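Local coordinates for protein endoglucanase EG-II (Hypocrea jecorina, PDB 3QR3) that probably hydrolyses internal beta-1,4-glucosidic bonds of cellulose, as an endoglucanase whose catalytic domain is a family 5 TIM barrel, at residues K220-D225 with T259-G264. Numbering follows the deposited sequence.
Sequences KYLDSD and TETGGG
Tyr221 reaches along the C-terminal rim of a TIM barrel to Glu260, joining the loop after strand 214-219 to the end of the adjacent parallel strand 256-261. Its OH lies 2.6 Å from Glu260 OE1 and gives it a hydrogen bond. The carboxylate oxygen sits at the edge of the phenol ring, near its plane, but the two flat groups are turned 65° apart, and the hydroxyl comes to the anti side of OE1, 27° out of the carboxylate plane. The extended chain of Glu260 beyond CG carries its carboxylate to the hydroxyl; OE1 takes the phenol, and OE2 forms a salt bridge with Arg61. In glycoside hydrolase family 5 the nucleophile is a glutamate at the end of this barrel strand, a role consistent with Glu260. A phenylalanine in place of Tyr221 would probably keep the ring packing but deprive OE1 of this donor, leaving the carboxylate easier to turn. Behind the hydroxyl, ring atom CD1 lies 3.7 Å from Gly262 N, the ring meeting the backbone of Gly262 obliquely. The backbones are also joined directly, Lys220 N giving a nearly straight hydrogen bond of 3.1 Å to Glu260 O. Thr261 holds OG1 anti to its own N (chi1 -170°), which brings the hydroxyl 2.8 Å from Lys220 O and 3.4 Å from Leu222 CD1.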
ATOM      1  N   LYS A 220      -3.639   6.380   7.304  1.00 14.86           N
ATOM      2  CA  LYS A 220      -3.929   7.090   8.546  1.00 16.54           C
ATOM      3  C   LYS A 220      -3.399   6.319   9.737  1.00 20.08           C
ATOM      4  O   LYS A 220      -3.678   5.128   9.890  1.00 21.32           O
ATOM      5  CB  LYS A 220      -5.435   7.334   8.714  1.00 15.84           C
ATOM      6  CG  LYS A 220      -5.775   8.478   9.677  1.00 17.01           C
ATOM      7  CD  LYS A 220      -5.182   9.814   9.199  1.00 13.41           C
ATOM      8  CE  LYS A 220      -5.474  10.948  10.177  1.00 20.22           C
ATOM      9  NZ  LYS A 220      -4.826  10.745  11.520  1.00 21.73           N
ATOM     10  N   TYR A 221      -2.630   7.004  10.577  1.00 16.61           N
ATOM     11  CA  TYR A 221      -2.126   6.416  11.808  1.00 18.79           C
ATOM     12  C   TYR A 221      -2.881   6.953  13.016  1.00 21.02           C
ATOM     13  O   TYR A 221      -3.721   7.849  12.897  1.00 17.72           O
ATOM     14  CB  TYR A 221      -0.599   6.599  11.928  1.00 17.27           C
ATOM     15  CG  TYR A 221       0.101   5.706  10.939  1.00 20.36           C
ATOM     16  CD1 TYR A 221       0.255   4.351  11.196  1.00 20.38           C
ATOM     17  CD2 TYR A 221       0.537   6.194   9.721  1.00 19.88           C
ATOM     18  CE1 TYR A 221       0.862   3.513  10.283  1.00 21.93           C
ATOM     19  CE2 TYR A 221       1.142   5.365   8.801  1.00 23.96           C
ATOM     20  CZ  TYR A 221       1.298   4.029   9.086  1.00 24.52           C
ATOM     21  OH  TYR A 221       1.896   3.195   8.177  1.00 25.65           O
ATOM     22  N   LEU A 222      -2.611   6.370  14.174  1.00 16.65           N
ATOM     23  CA  LEU A 222      -3.466   6.607  15.329  1.00 22.07           C
ATOM     24  C   LEU A 222      -2.722   7.267  16.480  1.00 23.37           C
ATOM     25  O   LEU A 222      -3.306   7.517  17.531  1.00 25.27           O
ATOM     26  CB  LEU A 222      -4.131   5.303  15.791  1.00 20.30           C
ATOM     27  CG  LEU A 222      -5.281   4.766  14.918  1.00 23.44           C
ATOM     28  CD1 LEU A 222      -4.789   4.298  13.542  1.00 17.61           C
ATOM     29  CD2 LEU A 222      -6.009   3.633  15.633  1.00 23.96           C
ATOM     30  N   ASP A 223      -1.443   7.559  16.280  1.00 21.22           N
ATOM     31  CA  ASP A 223      -0.677   8.241  17.312  1.00 24.86           C
ATOM     32  C   ASP A 223      -0.842   9.758  17.223  1.00 23.39           C
ATOM     33  O   ASP A 223      -1.450  10.274  16.282  1.00 26.43           O
ATOM     34  CB  ASP A 223       0.798   7.808  17.323  1.00 23.57           C
ATOM     35  CG  ASP A 223       1.494   8.008  15.987  1.00 28.76           C
ATOM     36  OD1 ASP A 223       0.808   8.286  14.979  1.00 27.48           O
ATOM     37  OD2 ASP A 223       2.744   7.881  15.951  1.00 27.89           O
ATOM     38  N   SER A 224      -0.304  10.461  18.216  1.00 23.13           N
ATOM     39  CA  SER A 224      -0.536  11.898  18.383  1.00 28.03           C
ATOM     40  C   SER A 224      -0.180  12.781  17.176  1.00 30.87           C
ATOM     41  O   SER A 224      -0.806  13.823  16.966  1.00 33.29           O
ATOM     42  CB  SER A 224       0.182  12.404  19.641  1.00 31.78           C
ATOM     43  OG  SER A 224       1.559  12.061  19.613  1.00 35.42           O
ATOM     44  N   ASP A 225       0.815  12.379  16.386  1.00 29.44           N
ATOM     45  CA  ASP A 225       1.222  13.180  15.228  1.00 24.67           C
ATOM     46  C   ASP A 225       0.997  12.480  13.883  1.00 27.91           C
ATOM     47  O   ASP A 225       1.585  12.863  12.872  1.00 25.61           O
ATOM     48  CB  ASP A 225       2.689  13.586  15.350  1.00 33.65           C
ATOM     49  CG  ASP A 225       3.617  12.392  15.400  1.00 32.81           C
ATOM     50  OD1 ASP A 225       3.111  11.248  15.420  1.00 31.30           O
ATOM     51  OD2 ASP A 225       4.850  12.596  15.427  1.00 36.70           O
ATOM     52  N   THR A 259      -4.597   1.873   2.795  1.00 20.15           N
ATOM     53  CA  THR A 259      -3.487   0.957   2.519  1.00 17.88           C
ATOM     54  C   THR A 259      -2.390   0.962   3.573  1.00 17.60           C
ATOM     55  O   THR A 259      -1.482   0.131   3.523  1.00 15.64           O
ATOM     56  CB  THR A 259      -2.836   1.240   1.166  1.00 19.36           C
ATOM     57  OG1 THR A 259      -2.523   2.637   1.078  1.00 18.88           O
ATOM     58  CG2 THR A 259      -3.778   0.857   0.043  1.00 21.10           C
ATOM     59  N   GLU A 260      -2.456   1.902   4.511  1.00 15.30           N
ATOM     60  CA  GLU A 260      -1.566   1.855   5.669  1.00 22.61           C
ATOM     61  C   GLU A 260      -2.268   2.353   6.917  1.00 22.02           C
ATOM     62  O   GLU A 260      -2.810   3.459   6.944  1.00 17.43           O
ATOM     63  CB  GLU A 260      -0.292   2.684   5.448  1.00 18.75           C
ATOM     64  CG  GLU A 260       0.790   1.978   4.648  1.00 19.09           C
ATOM     65  CD  GLU A 260       2.117   2.723   4.662  1.00 28.77           C
ATOM     66  OE1 GLU A 260       2.389   3.456   5.642  1.00 24.67           O
ATOM     67  OE2 GLU A 260       2.895   2.563   3.693  1.00 23.49           O
ATOM     68  N   THR A 261      -2.259   1.524   7.947  1.00 18.13           N
ATOM     69  CA  THR A 261      -2.733   1.935   9.251  1.00 20.36           C
ATOM     70  C   THR A 261      -2.107   0.980  10.251  1.00 15.93           C
ATOM     71  O   THR A 261      -1.715  -0.125   9.887  1.00 18.57           O
ATOM     72  CB  THR A 261      -4.281   1.947   9.340  1.00 14.12           C
ATOM     73  OG1 THR A 261      -4.684   2.578  10.562  1.00 19.22           O
ATOM     74  CG2 THR A 261      -4.872   0.539   9.279  1.00 18.16           C
ATOM     75  N   GLY A 262      -1.974   1.405  11.498  1.00 19.91           N
ATOM     76  CA  GLY A 262      -1.329   0.546  12.481  1.00 19.74           C
ATOM     77  C   GLY A 262      -1.155   1.218  13.822  1.00 20.21           C
ATOM     78  O   GLY A 262      -1.488   2.386  13.979  1.00 23.34           O
ATOM     79  N   GLY A 263      -0.643   0.470  14.794  1.00 18.52           N
ATOM     80  CA  GLY A 263      -0.337   1.026  16.094  1.00 22.23           C
ATOM     81  C   GLY A 263       0.440   0.038  16.940  1.00 21.54           C
ATOM     82  O   GLY A 263       0.708  -1.090  16.516  1.00 17.67           O
ATOM     83  N   GLY A 264       0.809   0.460  18.142  1.00 21.00           N
ATOM     84  CA  GLY A 264       1.517  -0.424  19.044  1.00 18.00           C
ATOM     85  C   GLY A 264       0.660  -1.611  19.448  1.00 25.02           C
ATOM     86  O   GLY A 264      -0.568  -1.588  19.322  1.00 20.97           O
TER
HETATM   87  O   HOH W   1      -0.500   4.508  14.721  1.00 21.73           O